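Local coordinates for protein 6-carboxyhexanoate--CoA ligase (Aquifex aeolicus, PDB 5TVA) that is a ligase of the BioW family, a single chain that holds adenosine monophosphate and coenzyme A in neighbouring pockets, at residues A[20-25]-A[142-147]; A[168-173]-A[215-220]. One frame throughout, in Å; residues are numbered along the deposited sequence.

Contact 1: A[20-25]-A[142-147]; sequences AERIVK and KDRKKV. With COA (coenzyme A), chain D.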
loop_
_atom_site.group_PDB
_atom_site.type_symbol
_atom_site.label_atom_id
_atom_site.label_comp_id
_atom_site.label_asym_id
_atom_site.label_seq_id
_atom_site.Cartn_x
_atom_site.Cartn_y
_atom_site.Cartn_z
ATOM N N ALA A 20 0.542 2.838 11.400
ATOM C CA ALA A 20 -0.809 3.189 10.986
ATOM C C ALA A 20 -0.945 4.696 11.103
ATOM O O ALA A 20 -0.208 5.339 11.853
ATOM C CB ALA A 20 -1.876 2.484 11.852
ATOM N N GLU A 21 -1.916 5.239 10.381
ATOM C CA GLU A 21 -2.218 6.658 10.416
ATOM C C GLU A 21 -3.725 6.851 10.456
ATOM O O GLU A 21 -4.474 6.101 9.814
ATOM C CB GLU A 21 -1.618 7.393 9.200
ATOM C CG GLU A 21 -1.974 8.878 9.125
ATOM C CD GLU A 21 -1.107 9.632 8.104
ATOM O OE1 GLU A 21 -0.266 8.990 7.440
ATOM O OE2 GLU A 21 -1.247 10.874 8.000
ATOM N N ARG A 22 -4.159 7.837 11.242
ATOM C CA ARG A 22 -5.542 8.292 11.283
ATOM C C ARG A 22 -5.572 9.810 11.131
ATOM O O ARG A 22 -4.727 10.515 11.690
ATOM C CB ARG A 22 -6.221 7.893 12.607
ATOM C CG ARG A 22 -6.189 6.394 12.874
ATOM C CD ARG A 22 -7.276 5.653 12.102
ATOM N NE ARG A 22 -7.228 4.212 12.405
ATOM C CZ ARG A 22 -6.499 3.329 11.726
ATOM N NH1 ARG A 22 -5.778 3.720 10.673
ATOM N NH2 ARG A 22 -6.510 2.051 12.079
ATOM N N ILE A 23 -6.555 10.318 10.393
ATOM C CA ILE A 23 -6.729 11.750 10.199
ATOM C C ILE A 23 -8.144 12.058 10.636
ATOM O O ILE A 23 -9.099 11.599 10.003
ATOM C CB ILE A 23 -6.505 12.175 8.738
ATOM C CG1 ILE A 23 -5.175 11.642 8.237
ATOM C CG2 ILE A 23 -6.605 13.675 8.607
ATOM C CD1 ILE A 23 -4.948 11.873 6.764
ATOM N N VAL A 24 -8.291 12.830 11.713
ATOM C CA VAL A 24 -9.578 12.971 12.381
ATOM C C VAL A 24 -9.746 14.394 12.905
ATOM O O VAL A 24 -8.780 15.157 13.037
ATOM C CB VAL A 24 -9.741 11.958 13.548
ATOM C CG1 VAL A 24 -9.587 10.524 13.051
ATOM C CG2 VAL A 24 -8.736 12.237 14.665
ATOM N N LYS A 25 -11.007 14.716 13.223
ATOM C CA LYS A 25 -11.354 15.929 13.958
ATOM C C LYS A 25 -10.833 15.859 15.389
ATOM O O LYS A 25 -10.676 14.776 15.957
ATOM C CB LYS A 25 -12.876 16.113 13.990
ATOM C CG LYS A 25 -13.492 16.535 12.673
ATOM C CD LYS A 25 -15.016 16.371 12.686
ATOM C CE LYS A 25 -15.632 16.945 11.410
ATOM N NZ LYS A 25 -16.909 16.280 11.032
ATOM N N LYS A 142 -12.368 8.821 5.093
ATOM C CA LYS A 142 -13.111 9.913 5.715
ATOM C C LYS A 142 -13.887 9.453 6.951
ATOM O O LYS A 142 -13.871 10.118 7.996
ATOM C CB LYS A 142 -14.064 10.521 4.685
ATOM C CG LYS A 142 -14.948 11.619 5.240
ATOM C CD LYS A 142 -15.547 12.418 4.102
ATOM C CE LYS A 142 -16.120 13.716 4.610
ATOM N NZ LYS A 142 -15.022 14.537 5.172
ATOM N N ASP A 143 -14.600 8.336 6.853
ATOM C CA ASP A 143 -15.401 7.845 7.988
ATOM C C ASP A 143 -14.993 6.399 8.231
ATOM O O ASP A 143 -15.718 5.487 7.824
ATOM C CB ASP A 143 -16.918 7.974 7.709
ATOM C CG ASP A 143 -17.775 7.593 8.914
ATOM O OD1 ASP A 143 -17.215 7.122 9.925
ATOM O OD2 ASP A 143 -19.012 7.769 8.859
ATOM N N ARG A 144 -13.834 6.200 8.876
ATOM C CA ARG A 144 -13.238 4.862 8.925
ATOM C C ARG A 144 -14.154 3.843 9.622
ATOM O O ARG A 144 -14.200 2.669 9.230
ATOM C CB ARG A 144 -11.873 4.903 9.612
ATOM C CG ARG A 144 -11.140 3.584 9.483
ATOM C CD ARG A 144 -9.722 3.635 10.026
ATOM N NE ARG A 144 -8.758 4.002 8.999
ATOM C CZ ARG A 144 -8.016 3.142 8.298
ATOM N NH1 ARG A 144 -8.111 1.820 8.514
ATOM N NH2 ARG A 144 -7.147 3.613 7.393
ATOM N N LYS A 145 -14.862 4.267 10.667
ATOM C CA LYS A 145 -15.756 3.361 11.386
ATOM C C LYS A 145 -16.833 2.830 10.449
ATOM O O LYS A 145 -17.069 1.617 10.374
ATOM C CB LYS A 145 -16.372 4.088 12.587
ATOM C CG LYS A 145 -17.055 3.198 13.659
ATOM C CD LYS A 145 -18.581 3.442 13.665
ATOM C CE LYS A 145 -19.059 4.049 14.967
ATOM N NZ LYS A 145 -18.070 5.069 15.400
ATOM N N LYS A 146 -17.460 3.729 9.686
ATOM C CA LYS A 146 -18.472 3.315 8.719
ATOM C C LYS A 146 -17.883 2.382 7.670
ATOM O O LYS A 146 -18.454 1.326 7.368
ATOM C CB LYS A 146 -19.093 4.544 8.056
ATOM C CG LYS A 146 -20.186 4.218 7.062
ATOM C CD LYS A 146 -20.818 5.485 6.538
ATOM C CE LYS A 146 -21.957 5.184 5.569
ATOM N NZ LYS A 146 -22.396 6.420 4.847
ATOM N N VAL A 147 -16.728 2.758 7.110
ATOM C CA VAL A 147 -16.123 1.982 6.026
ATOM C C VAL A 147 -15.716 0.598 6.521
ATOM O O VAL A 147 -15.932 -0.416 5.842
ATOM C CB VAL A 147 -14.924 2.751 5.423
ATOM C CG1 VAL A 147 -14.182 1.886 4.420
ATOM C CG2 VAL A 147 -15.400 4.036 4.746
HETATM N N1A COA D . 8.077 0.155 7.407
HETATM C C2A COA D . 9.330 0.118 7.884
HETATM N N3A COA D . 9.855 1.147 8.537
HETATM C C4A COA D . 9.144 2.279 8.715
HETATM C C5A COA D . 7.836 2.359 8.231
HETATM C C6A COA D . 7.319 1.224 7.557
HETATM N N6A COA D . 5.906 1.276 7.001
HETATM N N7A COA D . 7.340 3.557 8.545
HETATM C C8A COA D . 8.276 4.223 9.194
HETATM N N9A COA D . 9.357 3.452 9.333
HETATM C C1B COA D . 10.587 4.020 9.958
HETATM C C2B COA D . 11.740 3.512 10.103
HETATM O O2B COA D . 12.246 2.785 8.938
HETATM C C3B COA D . 12.442 5.032 10.063
HETATM O O3B COA D . 12.305 5.497 8.693
HETATM P P3B COA D . 13.489 5.697 7.517
HETATM O O7A COA D . 13.189 7.000 6.842
HETATM O O8A COA D . 14.881 5.706 8.071
HETATM O O9A COA D . 13.407 4.610 6.478
HETATM C C4B COA D . 11.737 5.747 10.894
HETATM O O4B COA D . 10.459 4.904 11.219
HETATM C C5B COA D . 11.282 7.188 10.358
HETATM O O5B COA D . 10.188 7.079 9.513
HETATM P P1A COA D . 8.957 8.206 9.390
HETATM O O1A COA D . 8.835 8.652 7.927
HETATM O O2A COA D . 9.152 9.399 10.295
HETATM O O3A COA D . 7.552 7.435 9.770
HETATM P P2A COA D . 6.128 8.126 10.348
HETATM O O4A COA D . 6.328 8.313 11.858
HETATM O O5A COA D . 5.898 9.521 9.747
HETATM O O6A COA D . 4.873 7.046 10.014
HETATM C CBP COA D . 3.550 5.251 8.709
HETATM C CCP COA D . 4.729 6.350 8.734
HETATM C CDP COA D . 3.971 4.018 9.552
HETATM C CEP COA D . 2.322 5.810 9.461
HETATM C CAP COA D . 3.185 4.826 7.182
HETATM O OAP COA D . 3.803 3.660 6.784
HETATM C C9P COA D . 1.676 4.604 6.881
HETATM O O9P COA D . 0.972 5.500 6.468
HETATM N N8P COA D . 1.065 3.292 7.079
HETATM C C7P COA D . -0.393 3.057 6.823
HETATM C C6P COA D . -0.641 2.050 5.709
HETATM C C5P COA D . -0.093 0.604 5.983
HETATM O O5P COA D . 0.997 0.423 6.372
HETATM N N4P COA D . -0.994 -0.545 5.713
HETATM C C3P COA D . -0.504 -1.956 5.994
HETATM C C2P COA D . -1.445 -2.942 5.293
HETATM S S1P COA D . -1.501 -2.391 3.560
#
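Arg-144, in the first turn of helix 144-153, lays its guanidinium flat on that of Arg-22 from strand 15-25. Its CB points toward the strand, and with CG anti to the backbone N (chi1 -171°) the chain runs out straight to CD, which rests 3.5 Å from NE of Arg-22. There it bends, and NE meets Asp-140 in a salt bridge while lying 3.4 Å from NH1 of Arg-22, another donor. NH1 of Arg-22 lies over the centre of the Arg-144 guanidinium, 3.3 Å from CZ of Arg-144. NH1 of Arg-144 forms a salt bridge with Asp-162, and NH2 of Arg-144 lies 3.6 Å from NH1 of Arg-22. The two planes are only 9° apart. Arg-22 is fixed from its own side: NH1 donates to the carbonyl O of Glu-21 (2.8 Å) from above the carbonyl plane, and NH2 pairs with Glu-35. The O of Ala-20 lies 3.5 Å from CEP of coenzyme A. Arginine suits both places because its flat cation can stack through a face while its N-H groups bond outward. The three carboxylates that pair with the two arginines probably offset their like charges in this largely buried place.

Contact 2: A[168-173]-A[215-220]; sequences FKNLFC and RVYFVS. With AMP (adenosine monophosphate), chain C.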
loop_
_atom_site.group_PDB
_atom_site.type_symbol
_atom_site.label_atom_id
_atom_site.label_comp_id
_atom_site.label_asym_id
_atom_site.label_seq_id
_atom_site.Cartn_x
_atom_site.Cartn_y
_atom_site.Cartn_z
ATOM N N PHE A 168 -5.770 3.517 -3.220
ATOM C CA PHE A 168 -6.578 4.514 -3.878
ATOM C C PHE A 168 -5.853 5.845 -3.879
ATOM O O PHE A 168 -5.913 6.573 -4.878
ATOM C CB PHE A 168 -7.957 4.630 -3.248
ATOM C CG PHE A 168 -8.860 5.496 -4.046
ATOM C CD1 PHE A 168 -9.361 5.043 -5.258
ATOM C CD2 PHE A 168 -9.145 6.793 -3.640
ATOM C CE1 PHE A 168 -10.172 5.855 -6.039
ATOM C CE2 PHE A 168 -9.949 7.605 -4.414
ATOM C CZ PHE A 168 -10.468 7.137 -5.614
ATOM N N LYS A 169 -5.118 6.145 -2.794
ATOM C CA LYS A 169 -4.288 7.341 -2.785
ATOM C C LYS A 169 -3.213 7.266 -3.861
ATOM O O LYS A 169 -2.995 8.242 -4.582
ATOM C CB LYS A 169 -3.650 7.565 -1.413
ATOM C CG LYS A 169 -3.459 9.067 -1.094
ATOM C CD LYS A 169 -2.022 9.431 -0.736
ATOM C CE LYS A 169 -1.932 10.898 -0.355
ATOM N NZ LYS A 169 -0.572 11.292 0.111
ATOM N N ASN A 170 -2.529 6.119 -3.973
ATOM C CA ASN A 170 -1.511 5.951 -5.007
ATOM C C ASN A 170 -2.078 6.280 -6.383
ATOM O O ASN A 170 -1.535 7.123 -7.104
ATOM C CB ASN A 170 -0.954 4.525 -4.987
ATOM C CG ASN A 170 -0.158 4.229 -3.730
ATOM O OD1 ASN A 170 0.206 5.137 -2.992
ATOM N ND2 ASN A 170 0.109 2.947 -3.478
ATOM N N LEU A 171 -3.206 5.660 -6.736
ATOM C CA LEU A 171 -3.828 5.920 -8.033
ATOM C C LEU A 171 -4.283 7.370 -8.159
ATOM O O LEU A 171 -4.176 7.962 -9.237
ATOM C CB LEU A 171 -5.007 4.975 -8.261
ATOM C CG LEU A 171 -4.657 3.487 -8.204
ATOM C CD1 LEU A 171 -5.913 2.626 -8.423
ATOM C CD2 LEU A 171 -3.555 3.160 -9.216
ATOM N N PHE A 172 -4.793 7.960 -7.077
ATOM C CA PHE A 172 -5.169 9.366 -7.143
ATOM C C PHE A 172 -3.947 10.257 -7.369
ATOM O O PHE A 172 -4.043 11.281 -8.060
ATOM C CB PHE A 172 -5.910 9.770 -5.871
ATOM C CG PHE A 172 -6.126 11.244 -5.741
ATOM C CD1 PHE A 172 -7.201 11.855 -6.373
ATOM C CD2 PHE A 172 -5.247 12.033 -4.989
ATOM C CE1 PHE A 172 -7.393 13.239 -6.259
ATOM C CE2 PHE A 172 -5.431 13.421 -4.877
ATOM C CZ PHE A 172 -6.508 14.021 -5.504
ATOM N N CYS A 173 -2.800 9.876 -6.806
ATOM C CA CYS A 173 -1.574 10.643 -6.917
ATOM C C CYS A 173 -0.871 10.472 -8.259
ATOM O O CYS A 173 0.101 11.190 -8.524
ATOM C CB CYS A 173 -0.634 10.249 -5.779
ATOM S SG CYS A 173 -1.044 11.074 -4.249
ATOM N N ARG A 215 6.147 -3.727 -2.645
ATOM C CA ARG A 215 5.235 -3.025 -3.528
ATOM C C ARG A 215 6.039 -2.421 -4.670
ATOM O O ARG A 215 7.158 -1.934 -4.473
ATOM C CB ARG A 215 4.455 -1.921 -2.785
ATOM C CG ARG A 215 3.239 -2.411 -2.027
ATOM C CD ARG A 215 2.436 -1.286 -1.377
ATOM N NE ARG A 215 2.439 -1.476 0.062
ATOM C CZ ARG A 215 1.405 -1.874 0.800
ATOM N NH1 ARG A 215 0.208 -2.081 0.272
ATOM N NH2 ARG A 215 1.582 -2.008 2.092
ATOM N N VAL A 216 5.463 -2.468 -5.866
ATOM C CA VAL A 216 6.011 -1.796 -7.031
ATOM C C VAL A 216 4.944 -0.834 -7.528
ATOM O O VAL A 216 3.807 -1.250 -7.799
ATOM C CB VAL A 216 6.436 -2.783 -8.134
ATOM C CG1 VAL A 216 6.943 -2.015 -9.378
ATOM C CG2 VAL A 216 7.522 -3.715 -7.613
ATOM N N TYR A 217 5.305 0.452 -7.625
ATOM C CA TYR A 217 4.440 1.479 -8.192
ATOM C C TYR A 217 4.876 1.734 -9.629
ATOM O O TYR A 217 6.047 2.073 -9.874
ATOM C CB TYR A 217 4.520 2.779 -7.390
ATOM C CG TYR A 217 4.020 2.758 -5.959
ATOM C CD1 TYR A 217 3.279 1.681 -5.460
ATOM C CD2 TYR A 217 4.271 3.839 -5.102
ATOM C CE1 TYR A 217 2.819 1.675 -4.162
ATOM C CE2 TYR A 217 3.812 3.837 -3.781
ATOM C CZ TYR A 217 3.083 2.743 -3.319
ATOM O OH TYR A 217 2.603 2.713 -2.018
ATOM N N PHE A 218 3.938 1.617 -10.578
ATOM C CA PHE A 218 4.243 1.867 -11.991
ATOM C C PHE A 218 3.923 3.325 -12.308
ATOM O O PHE A 218 2.747 3.722 -12.284
ATOM C CB PHE A 218 3.467 0.911 -12.895
ATOM C CG PHE A 218 3.824 -0.541 -12.680
ATOM C CD1 PHE A 218 4.913 -1.103 -13.321
ATOM C CD2 PHE A 218 3.085 -1.335 -11.798
ATOM C CE1 PHE A 218 5.253 -2.429 -13.105
ATOM C CE2 PHE A 218 3.421 -2.663 -11.584
ATOM C CZ PHE A 218 4.490 -3.208 -12.240
ATOM N N VAL A 219 4.966 4.124 -12.594
ATOM C CA VAL A 219 4.837 5.570 -12.771
ATOM C C VAL A 219 5.499 6.027 -14.070
ATOM O O VAL A 219 6.504 5.471 -14.515
ATOM C CB VAL A 219 5.455 6.371 -11.592
ATOM C CG1 VAL A 219 4.789 6.021 -10.254
ATOM C CG2 VAL A 219 6.964 6.166 -11.534
ATOM N N SER A 220 4.939 7.077 -14.662
ATOM C CA SER A 220 5.557 7.720 -15.816
ATOM C C SER A 220 6.683 8.630 -15.333
ATOM O O SER A 220 6.445 9.516 -14.504
ATOM C CB SER A 220 4.510 8.513 -16.589
ATOM O OG SER A 220 5.007 8.893 -17.857
HETATM P P AMP C . 2.505 -4.181 4.602
HETATM O O1P AMP C . 1.329 -3.606 3.843
HETATM O O2P AMP C . 2.752 -3.384 5.867
HETATM O O3P AMP C . 2.574 -5.698 4.730
HETATM O "O5'" AMP C . 3.794 -3.902 3.698
HETATM C "C5'" AMP C . 4.098 -4.681 2.542
HETATM C "C4'" AMP C . 5.355 -4.158 1.885
HETATM O "O4'" AMP C . 5.037 -2.925 1.184
HETATM C "C3'" AMP C . 6.476 -3.803 2.864
HETATM O "O3'" AMP C . 7.391 -4.866 3.058
HETATM C "C2'" AMP C . 7.122 -2.559 2.275
HETATM O "O2'" AMP C . 8.158 -2.920 1.374
HETATM C "C1'" AMP C . 5.973 -1.924 1.487
HETATM N N9 AMP C . 5.278 -0.853 2.237
HETATM C C8 AMP C . 4.876 -0.889 3.523
HETATM N N7 AMP C . 4.283 0.282 3.885
HETATM C C5 AMP C . 4.293 1.107 2.821
HETATM C C6 AMP C . 3.810 2.476 2.496
HETATM N N6 AMP C . 3.192 3.257 3.410
HETATM N N1 AMP C . 4.029 2.939 1.235
HETATM C C2 AMP C . 4.655 2.201 0.307
HETATM N N3 AMP C . 5.110 0.956 0.533
HETATM C C4 AMP C . 4.958 0.354 1.738
#
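The amide of Asn-170, on helix 158-173, meets the phenol end of Tyr-217, on strand 214-219, with its plane turned 58° from the ring. ND2 of Asn-170 comes in obliquely, 3.0 Å from CZ and 2.9 Å from OH of Tyr-217, and C2 of adenosine monophosphate also approaches the ring obliquely, 3.1 Å from that OH. The guanidinium of Arg-215, a residue of both ligand pockets, presents its edge to the nucleotide, with N9 near its plane; NE gives the ribose O4' a weak hydrogen bond of 3.2 Å (127°). Tyr-217 holds CG anti to its carbonyl carbon (chi1 -65°), which sends the ring from the strand toward Asn-170 and the adenine. Thr-136 joins the two side chains: its OG1 bonds to OD1 of Asn-170 and to OH of Tyr-217, while its backbone N bonds to the nucleotide. ND2 of Asn-170 donates to Glu-178. Asparagine fits a buried helix face because its amide both gives and accepts; tyrosine carries a hydroxyl to Thr-136 while its apolar ring stays buried. Held by Thr-136 and Glu-178, Asn-170 probably acts from the second shell, positioning the phenol of Tyr-217, which lines the nucleotide pocket.

Both contacts are buried and pair a helix with a strand, but contact 2 lies nearer the middle of the chain, about 9 Å from its centre against 16 Å for contact 1. They share no element; helices 144-153 and 158-173 simply follow each other. The contact centres are 21 Å apart; coenzyme A lies against contact 1 and also touches Arg-215 of contact 2, while adenosine monophosphate lies against contact 2. Contact 1 joins the small antiparallel sheet to a helix start through cations set among carboxylates. Contact 2 joins strand 214-219 of the mixed sheet to helix 158-173; its touching side chains, Asn-170 and Tyr-217, are neutral, with Arg-215 meeting the nucleotide beside them.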